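PDB 2P62: DUF4276 family protein from Pyrococcus horikoshii, which is of unknown function but belongs to the Toprim-like clan, and so may bind divalent metal ions and act on nucleic acids. Local coordinates for residues S77-V82 with R113-R118; I7-T12 with V98-D103; E167-S172 with S194-Y199. One frame throughout, in Å; residues are numbered along the deposited sequence.

Interaction 1: residues S77-V82 with R113-R118; sequences SVLDSV and REREVR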
loop_
_atom_site.group_PDB
_atom_site.type_symbol
_atom_site.label_atom_id
_atom_site.label_comp_id
_atom_site.label_asym_id
_atom_site.label_seq_id
_atom_site.Cartn_x
_atom_site.Cartn_y
_atom_site.Cartn_z
ATOM N N SER A 77 -3.061 27.054 11.421
ATOM C CA SER A 77 -2.381 27.705 10.319
ATOM C C SER A 77 -3.376 28.188 9.277
ATOM O O SER A 77 -3.458 29.382 9.001
ATOM C CB SER A 77 -1.398 26.748 9.647
ATOM O OG SER A 77 -0.525 26.154 10.581
ATOM N N VAL A 78 -4.127 27.258 8.692
ATOM C CA VAL A 78 -5.089 27.614 7.652
ATOM C C VAL A 78 -6.018 28.743 8.110
ATOM O O VAL A 78 -6.171 29.747 7.410
ATOM C CB VAL A 78 -5.929 26.379 7.190
ATOM C CG1 VAL A 78 -6.936 26.804 6.152
ATOM C CG2 VAL A 78 -5.019 25.308 6.588
ATOM N N LEU A 79 -6.612 28.586 9.290
ATOM C CA LEU A 79 -7.510 29.590 9.858
ATOM C C LEU A 79 -6.832 30.950 10.020
ATOM O O LEU A 79 -7.417 31.984 9.705
ATOM C CB LEU A 79 -8.024 29.114 11.218
ATOM C CG LEU A 79 -9.419 28.514 11.366
ATOM C CD1 LEU A 79 -9.820 27.723 10.144
ATOM C CD2 LEU A 79 -9.421 27.650 12.606
ATOM N N ASP A 80 -5.607 30.956 10.536
ATOM C CA ASP A 80 -4.887 32.216 10.711
ATOM C C ASP A 80 -4.592 32.812 9.326
ATOM O O ASP A 80 -4.760 34.016 9.107
ATOM C CB ASP A 80 -3.587 31.996 11.506
ATOM C CG ASP A 80 -3.835 31.797 13.015
ATOM O OD1 ASP A 80 -2.950 31.230 13.689
ATOM O OD2 ASP A 80 -4.895 32.222 13.541
ATOM N N SER A 81 -4.172 31.971 8.385
ATOM C CA SER A 81 -3.889 32.450 7.038
ATOM C C SER A 81 -5.160 33.058 6.436
ATOM O O SER A 81 -5.097 34.072 5.743
ATOM C CB SER A 81 -3.376 31.306 6.153
ATOM O OG SER A 81 -2.169 30.761 6.664
ATOM N N VAL A 82 -6.314 32.452 6.703
ATOM C CA VAL A 82 -7.561 32.987 6.171
ATOM C C VAL A 82 -7.884 34.333 6.832
ATOM O O VAL A 82 -8.319 35.271 6.168
ATOM C CB VAL A 82 -8.749 32.000 6.382
ATOM C CG1 VAL A 82 -10.063 32.644 5.925
ATOM C CG2 VAL A 82 -8.509 30.721 5.598
ATOM N N ARG A 113 -9.744 26.570 20.034
ATOM C CA ARG A 113 -9.724 27.389 21.244
ATOM C C ARG A 113 -9.371 28.850 20.902
ATOM O O ARG A 113 -8.614 29.104 19.967
ATOM C CB ARG A 113 -8.710 26.797 22.224
ATOM C CG ARG A 113 -9.269 26.535 23.604
ATOM C CD ARG A 113 -8.894 27.658 24.549
ATOM N NE ARG A 113 -7.444 27.824 24.631
ATOM C CZ ARG A 113 -6.827 28.607 25.514
ATOM N NH1 ARG A 113 -7.534 29.300 26.401
ATOM N NH2 ARG A 113 -5.502 28.704 25.503
ATOM N N GLU A 114 -9.925 29.803 21.648
ATOM C CA GLU A 114 -9.670 31.231 21.409
ATOM C C GLU A 114 -10.221 31.674 20.050
ATOM O O GLU A 114 -9.695 32.601 19.422
ATOM C CB GLU A 114 -8.165 31.545 21.467
ATOM C CG GLU A 114 -7.520 31.356 22.838
ATOM C CD GLU A 114 -7.949 32.407 23.859
ATOM O OE1 GLU A 114 -7.562 32.274 25.039
ATOM O OE2 GLU A 114 -8.663 33.365 23.488
ATOM N N ARG A 115 -11.280 31.000 19.603
ATOM C CA ARG A 115 -11.921 31.290 18.319
ATOM C C ARG A 115 -13.385 31.629 18.530
ATOM O O ARG A 115 -14.052 31.011 19.358
ATOM C CB ARG A 115 -11.871 30.070 17.382
ATOM C CG ARG A 115 -10.494 29.623 16.911
ATOM C CD ARG A 115 -9.953 30.502 15.789
ATOM N NE ARG A 115 -8.656 30.015 15.324
ATOM C CZ ARG A 115 -7.828 30.703 14.542
ATOM N NH1 ARG A 115 -8.156 31.919 14.129
ATOM N NH2 ARG A 115 -6.663 30.172 14.182
ATOM N N GLU A 116 -13.880 32.608 17.782
ATOM C CA GLU A 116 -15.291 32.969 17.854
ATOM C C GLU A 116 -15.917 31.889 16.975
ATOM O O GLU A 116 -15.489 31.685 15.838
ATOM C CB GLU A 116 -15.552 34.350 17.232
ATOM C CG GLU A 116 -14.739 35.497 17.823
ATOM C CD GLU A 116 -15.249 35.954 19.180
ATOM O OE1 GLU A 116 -14.607 36.845 19.785
ATOM O OE2 GLU A 116 -16.292 35.431 19.642
ATOM N N VAL A 117 -16.919 31.194 17.497
ATOM C CA VAL A 117 -17.554 30.129 16.745
ATOM C C VAL A 117 -19.062 30.313 16.627
ATOM O O VAL A 117 -19.680 30.988 17.449
ATOM C CB VAL A 117 -17.251 28.750 17.389
ATOM C CG1 VAL A 117 -17.956 28.631 18.736
ATOM C CG2 VAL A 117 -17.702 27.650 16.477
ATOM N N ARG A 118 -19.637 29.711 15.591
ATOM C CA ARG A 118 -21.072 29.763 15.316
ATOM C C ARG A 118 -21.392 28.518 14.506
ATOM O O ARG A 118 -20.695 28.202 13.540
ATOM C CB ARG A 118 -21.428 31.002 14.486
ATOM C CG ARG A 118 -22.927 31.224 14.296
ATOM C CD ARG A 118 -23.256 31.552 12.851
ATOM N NE ARG A 118 -22.256 32.449 12.271
ATOM C CZ ARG A 118 -21.945 32.483 10.979
ATOM N NH1 ARG A 118 -22.557 31.673 10.122
ATOM N NH2 ARG A 118 -21.009 33.317 10.549
#
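Asp-80 OD2 is approached by both terminal nitrogens of Arg-115, and the two charged groups form a salt bridge. The main bond runs from Arg-115 NH2 to Asp-80 OD2 at 2.8 Å with an N-H...O angle of 143°, while Arg-115 NH1 adds a weak one to the same OD2 at 3.3 Å. This is not the flat, two-oxygen pairing of a carboxylate with a guanidinium. The two planes stand 47° apart, and NH2 reaches OD2 from above the carboxylate plane. The other oxygen, Asp-80 OD1, pairs with Lys-76 one turn earlier on the helix. Arg-115 NH1 has its stronger partner in Glu-127, to which it forms a salt bridge, so the guanidinium is shared by two acids. Leu-79 supplies the apolar half. Its CB lies over one face of the guanidinium, toward the rim, 3.4 Å from Arg-115 NH2, and its CD2 follows the chain at 3.7 Å from Arg-115 NE. Arg-115 gets there by bending at CG (chi2 -78°) and then running straight to the helix. Leu-79 itself is buried, and Thr-126 of strand 123-126 touches both Leu-79 and Arg-115. A partly buried salt bridge, backed by a buried leucine, thus ties helix 71-84 of the alpha/beta fold to the loop leading into strand 118-120.

Interaction 2: residues I7-T12 with V98-D103; sequences IVEGKT and VDEGND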
loop_
_atom_site.group_PDB
_atom_site.type_symbol
_atom_site.label_atom_id
_atom_site.label_comp_id
_atom_site.label_asym_id
_atom_site.label_seq_id
_atom_site.Cartn_x
_atom_site.Cartn_y
_atom_site.Cartn_z
ATOM N N ILE A 7 -9.531 16.666 5.082
ATOM C CA ILE A 7 -8.591 15.950 5.935
ATOM C C ILE A 7 -9.108 14.568 6.305
ATOM O O ILE A 7 -10.164 14.436 6.922
ATOM C CB ILE A 7 -8.325 16.722 7.244
ATOM C CG1 ILE A 7 -7.923 18.170 6.928
ATOM C CG2 ILE A 7 -7.227 16.006 8.040
ATOM C CD1 ILE A 7 -7.799 19.068 8.155
ATOM N N VAL A 8 -8.360 13.543 5.918
ATOM C CA VAL A 8 -8.727 12.164 6.212
ATOM C C VAL A 8 -7.593 11.527 6.998
ATOM O O VAL A 8 -6.526 12.127 7.143
ATOM C CB VAL A 8 -8.967 11.362 4.919
ATOM C CG1 VAL A 8 -10.165 11.927 4.178
ATOM C CG2 VAL A 8 -7.729 11.408 4.040
ATOM N N GLU A 9 -7.807 10.311 7.493
ATOM C CA GLU A 9 -6.777 9.643 8.283
ATOM C C GLU A 9 -5.666 8.949 7.497
ATOM O O GLU A 9 -4.497 9.116 7.824
ATOM C CB GLU A 9 -7.403 8.630 9.245
ATOM C CG GLU A 9 -6.406 8.121 10.277
ATOM C CD GLU A 9 -7.011 7.123 11.242
ATOM O OE1 GLU A 9 -8.177 7.322 11.648
ATOM O OE2 GLU A 9 -6.315 6.147 11.606
ATOM N N GLY A 10 -6.022 8.172 6.476
ATOM C CA GLY A 10 -5.007 7.467 5.707
ATOM C C GLY A 10 -5.263 7.340 4.215
ATOM O O GLY A 10 -6.226 7.902 3.681
ATOM N N LYS A 11 -4.389 6.592 3.540
ATOM C CA LYS A 11 -4.486 6.376 2.097
ATOM C C LYS A 11 -5.832 5.767 1.711
ATOM O O LYS A 11 -6.434 6.179 0.718
ATOM C CB LYS A 11 -3.364 5.453 1.620
ATOM C CG LYS A 11 -3.087 5.513 0.124
ATOM C CD LYS A 11 -2.380 6.812 -0.236
ATOM C CE LYS A 11 -1.779 6.792 -1.649
ATOM N NZ LYS A 11 -2.798 6.698 -2.728
ATOM N N THR A 12 -6.302 4.788 2.483
ATOM C CA THR A 12 -7.584 4.148 2.188
ATOM C C THR A 12 -8.706 5.186 2.082
ATOM O O THR A 12 -9.506 5.150 1.141
ATOM C CB THR A 12 -7.975 3.096 3.270
ATOM O OG1 THR A 12 -7.884 3.679 4.578
ATOM C CG2 THR A 12 -7.060 1.872 3.194
ATOM N N VAL A 98 -16.204 6.700 13.116
ATOM C CA VAL A 98 -16.996 6.936 14.308
ATOM C C VAL A 98 -16.345 6.229 15.505
ATOM O O VAL A 98 -16.335 6.756 16.611
ATOM C CB VAL A 98 -18.441 6.418 14.077
ATOM C CG1 VAL A 98 -19.234 6.441 15.371
ATOM C CG2 VAL A 98 -19.125 7.270 13.005
ATOM N N ASP A 99 -15.787 5.043 15.257
ATOM C CA ASP A 99 -15.109 4.211 16.266
ATOM C C ASP A 99 -14.045 4.890 17.092
ATOM O O ASP A 99 -13.963 4.688 18.301
ATOM C CB ASP A 99 -14.406 3.039 15.604
ATOM C CG ASP A 99 -15.347 1.997 15.143
ATOM O OD1 ASP A 99 -14.894 1.090 14.410
ATOM O OD2 ASP A 99 -16.537 2.081 15.520
ATOM N N GLU A 100 -13.194 5.647 16.417
ATOM C CA GLU A 100 -12.095 6.315 17.082
ATOM C C GLU A 100 -12.555 7.450 17.974
ATOM O O GLU A 100 -13.509 8.164 17.654
ATOM C CB GLU A 100 -11.098 6.838 16.048
ATOM C CG GLU A 100 -10.753 5.844 14.950
ATOM C CD GLU A 100 -9.606 6.324 14.078
ATOM O OE1 GLU A 100 -9.598 7.514 13.692
ATOM O OE2 GLU A 100 -8.713 5.504 13.776
ATOM N N GLY A 101 -11.858 7.591 19.100
ATOM C CA GLY A 101 -12.139 8.636 20.070
ATOM C C GLY A 101 -13.596 8.907 20.378
ATOM O O GLY A 101 -14.428 8.004 20.385
ATOM N N ASN A 102 -13.900 10.166 20.660
ATOM C CA ASN A 102 -15.264 10.554 20.957
ATOM C C ASN A 102 -15.944 11.083 19.704
ATOM O O ASN A 102 -15.462 10.861 18.596
ATOM C CB ASN A 102 -15.278 11.602 22.063
ATOM C CG ASN A 102 -14.951 11.007 23.426
ATOM O OD1 ASN A 102 -15.684 10.143 23.948
ATOM N ND2 ASN A 102 -13.844 11.465 24.013
ATOM N N ASP A 103 -17.063 11.774 19.879
ATOM C CA ASP A 103 -17.808 12.312 18.752
ATOM C C ASP A 103 -16.916 13.252 17.936
ATOM O O ASP A 103 -16.243 14.130 18.480
ATOM C CB ASP A 103 -19.067 13.018 19.270
ATOM C CG ASP A 103 -19.987 13.463 18.159
ATOM O OD1 ASP A 103 -19.625 14.419 17.447
ATOM O OD2 ASP A 103 -21.070 12.860 17.986
#
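Glu-9 and Glu-100 reach toward each other from opposite directions and meet through their carboxylates alone. Here the contact is tight, unusually so for two acidic groups. Glu-9 OE1 lies in front of the Glu-100 carboxylate, 2.5 Å from Glu-100 OE1 and 2.8 Å from Glu-100 OE2. The second oxygen, Glu-9 OE2, stands further back, 3.3 Å from Glu-100 OE2. The two groups are nearly coplanar, their planes 18° apart. Glu-9 spans the gap with CG anti to its own nitrogen (chi1 -168°) and the chain extended beyond it; Glu-100 is extended too. Behind these ends the contact is loose: the nearest CA atoms, those of Glu-9 and Glu-100, are 10.8 Å apart, only 80 Å² is buried in all, and Glu-9 is exposed to solvent. Lys-68 makes a long, weak ion pair with Glu-100 OE1. An alanine in place of Glu-100 removes the facing carboxylate, which would probably leave the end of Glu-9 freer to turn and Lys-68 without this weak partner. Glu-9, after the first strand, and Asp-99, probably the last acid of a DxD motif, are placed as in the acidic site of Toprim domains, which commonly binds magnesium; Glu-100 follows that motif directly. Glu-9 sits between strand 2-7 and helix 11-23, whose N-cap is Gly-10, and Glu-100 lies in the loop from strand 89-97, the neighbour of strand 2-7 in the sheet, to helix 104-109, which Asp-103 caps.

Interaction 3: residues E167-S172 with S194-Y199; sequences EKYRGS and SIANDY
A Schellman motif ends helix 186-196, and Ala-196, the last helical residue, lies within the motif and packs against the side chain of Tyr-169. The motif is closed by Tyr-199 N to Ser-194 O at 2.7 Å and by Asp-198 N to Ile-195 O at 3.1 Å, with Asp-198 at positive phi. Tyr-169 comes from the short turn between helices 165-168 and 171-180. Its ring meets the alanine methyl obliquely: CE1 is 3.4 Å and CZ 3.6 Å from Ala-196 CB. The hydroxyl carries on past the methyl, so that Tyr-169 OH lies 3.4 Å from Ala-196 CA. With CG anti to the carbonyl carbon (chi1 -78°), the ring extends from the turn to the helix end, and Ser-172 CB sits at the ring edge, in its plane. The second subunit packs close by: its Lys-180 donates to Ile-195 O, its Asp-179 touches Tyr-169, and the same Asp-179 bonds Ser-172 OG. Between the two segments the chemistry is therefore apolar, ring against methyl, which implies van der Waals packing without directional bonds, while polar bonds nearby run to the second subunit.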
loop_
_atom_site.group_PDB
_atom_site.type_symbol
_atom_site.label_atom_id
_atom_site.label_comp_id
_atom_site.label_asym_id
_atom_site.label_seq_id
_atom_site.Cartn_x
_atom_site.Cartn_y
_atom_site.Cartn_z
ATOM N N GLU A 167 -23.102 -12.232 0.091
ATOM C CA GLU A 167 -24.084 -13.291 -0.054
ATOM C C GLU A 167 -23.397 -14.453 -0.770
ATOM O O GLU A 167 -23.447 -15.594 -0.313
ATOM C CB GLU A 167 -25.265 -12.783 -0.881
ATOM C CG GLU A 167 -26.276 -13.847 -1.258
ATOM C CD GLU A 167 -26.717 -14.663 -0.060
ATOM O OE1 GLU A 167 -27.056 -14.052 0.985
ATOM O OE2 GLU A 167 -26.727 -15.915 -0.162
ATOM N N LYS A 168 -22.752 -14.143 -1.894
ATOM C CA LYS A 168 -22.033 -15.137 -2.682
ATOM C C LYS A 168 -21.052 -15.888 -1.795
ATOM O O LYS A 168 -20.647 -17.010 -2.098
ATOM C CB LYS A 168 -21.268 -14.458 -3.819
ATOM C CG LYS A 168 -20.432 -15.406 -4.667
ATOM C CD LYS A 168 -19.752 -14.659 -5.812
ATOM C CE LYS A 168 -18.911 -15.593 -6.677
ATOM N NZ LYS A 168 -18.257 -14.862 -7.798
ATOM N N TYR A 169 -20.655 -15.254 -0.701
ATOM C CA TYR A 169 -19.733 -15.890 0.216
ATOM C C TYR A 169 -20.490 -16.332 1.462
ATOM O O TYR A 169 -21.288 -17.264 1.395
ATOM C CB TYR A 169 -18.554 -14.943 0.535
ATOM C CG TYR A 169 -17.531 -14.913 -0.596
ATOM C CD1 TYR A 169 -17.850 -14.353 -1.838
ATOM C CD2 TYR A 169 -16.318 -15.602 -0.486
ATOM C CE1 TYR A 169 -17.004 -14.499 -2.947
ATOM C CE2 TYR A 169 -15.459 -15.757 -1.590
ATOM C CZ TYR A 169 -15.814 -15.211 -2.821
ATOM O OH TYR A 169 -15.031 -15.439 -3.939
ATOM N N ARG A 170 -20.272 -15.671 2.587
ATOM C CA ARG A 170 -20.957 -16.051 3.824
ATOM C C ARG A 170 -20.425 -17.397 4.309
ATOM O O ARG A 170 -19.966 -17.512 5.444
ATOM C CB ARG A 170 -22.478 -16.140 3.625
ATOM C CG ARG A 170 -23.225 -16.326 4.947
ATOM C CD ARG A 170 -24.713 -16.536 4.750
ATOM N NE ARG A 170 -24.975 -17.776 4.028
ATOM C CZ ARG A 170 -24.726 -18.993 4.506
ATOM N NH1 ARG A 170 -24.210 -19.145 5.724
ATOM N NH2 ARG A 170 -24.979 -20.061 3.757
ATOM N N GLY A 171 -20.498 -18.416 3.454
ATOM C CA GLY A 171 -19.969 -19.716 3.824
ATOM C C GLY A 171 -18.505 -19.531 4.188
ATOM O O GLY A 171 -17.980 -20.192 5.086
ATOM N N SER A 172 -17.837 -18.625 3.480
ATOM C CA SER A 172 -16.443 -18.329 3.768
ATOM C C SER A 172 -16.370 -17.539 5.073
ATOM O O SER A 172 -15.509 -17.800 5.913
ATOM C CB SER A 172 -15.816 -17.508 2.641
ATOM O OG SER A 172 -15.762 -18.241 1.434
ATOM N N SER A 194 -11.038 -8.800 -1.497
ATOM C CA SER A 194 -9.886 -8.875 -2.396
ATOM C C SER A 194 -9.894 -10.212 -3.137
ATOM O O SER A 194 -9.574 -10.294 -4.327
ATOM C CB SER A 194 -8.571 -8.751 -1.618
ATOM O OG SER A 194 -8.433 -7.491 -1.001
ATOM N N ILE A 195 -10.252 -11.261 -2.409
ATOM C CA ILE A 195 -10.314 -12.601 -2.966
ATOM C C ILE A 195 -11.503 -12.729 -3.908
ATOM O O ILE A 195 -11.386 -13.294 -4.997
ATOM C CB ILE A 195 -10.447 -13.634 -1.844
ATOM C CG1 ILE A 195 -9.211 -13.561 -0.941
ATOM C CG2 ILE A 195 -10.669 -15.015 -2.434
ATOM C CD1 ILE A 195 -9.303 -14.414 0.317
ATOM N N ALA A 196 -12.647 -12.191 -3.494
ATOM C CA ALA A 196 -13.853 -12.261 -4.309
ATOM C C ALA A 196 -13.712 -11.503 -5.618
ATOM O O ALA A 196 -14.400 -11.812 -6.587
ATOM C CB ALA A 196 -15.048 -11.727 -3.528
ATOM N N ASN A 197 -12.834 -10.506 -5.656
ATOM C CA ASN A 197 -12.651 -9.735 -6.885
ATOM C C ASN A 197 -11.322 -10.067 -7.543
ATOM O O ASN A 197 -10.927 -9.434 -8.522
ATOM C CB ASN A 197 -12.713 -8.234 -6.603
ATOM C CG ASN A 197 -14.061 -7.796 -6.063
ATOM O OD1 ASN A 197 -14.308 -6.607 -5.878
ATOM N ND2 ASN A 197 -14.938 -8.760 -5.803
ATOM N N ASP A 198 -10.646 -11.076 -7.007
ATOM C CA ASP A 198 -9.351 -11.497 -7.526
ATOM C C ASP A 198 -8.417 -10.289 -7.641
ATOM O O ASP A 198 -7.819 -10.047 -8.693
ATOM C CB ASP A 198 -9.512 -12.162 -8.899
ATOM C CG ASP A 198 -8.276 -12.973 -9.307
ATOM O OD1 ASP A 198 -8.015 -13.099 -10.526
ATOM O OD2 ASP A 198 -7.576 -13.495 -8.409
ATOM N N TYR A 199 -8.306 -9.529 -6.553
ATOM C CA TYR A 199 -7.444 -8.351 -6.511
ATOM C C TYR A 199 -6.011 -8.789 -6.302
ATOM O O TYR A 199 -5.704 -9.451 -5.318
ATOM C CB TYR A 199 -7.838 -7.436 -5.362
ATOM C CG TYR A 199 -7.011 -6.177 -5.296
ATOM C CD1 TYR A 199 -7.016 -5.262 -6.350
ATOM C CD2 TYR A 199 -6.225 -5.894 -4.182
ATOM C CE1 TYR A 199 -6.260 -4.096 -6.293
ATOM C CE2 TYR A 199 -5.468 -4.736 -4.116
ATOM C CZ TYR A 199 -5.489 -3.842 -5.172
ATOM O OH TYR A 199 -4.740 -2.689 -5.110
#

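Overall arrangement
From the N terminus, the chain runs through 7-12, 77-82, 98-103 and 113-118, so interactions 1 and 2 cross: interaction 2 opens first, and closes a long loop at 98-103 before interaction 1 closes at 113-118. Both lie in the part of the fold built on the mixed sheet, interaction 2 at the ends of neighbouring strands 2-7 and 89-97 and interaction 1 toward one edge, their centres about 22 Å apart. Interaction 3 follows in series, closing a short loop among the later helices on the opposite side of the chain's centre from interaction 1, about 47 Å away between centres. Segment 7-12 and both segments of interaction 3 touch the second subunit; none of interaction 1 does.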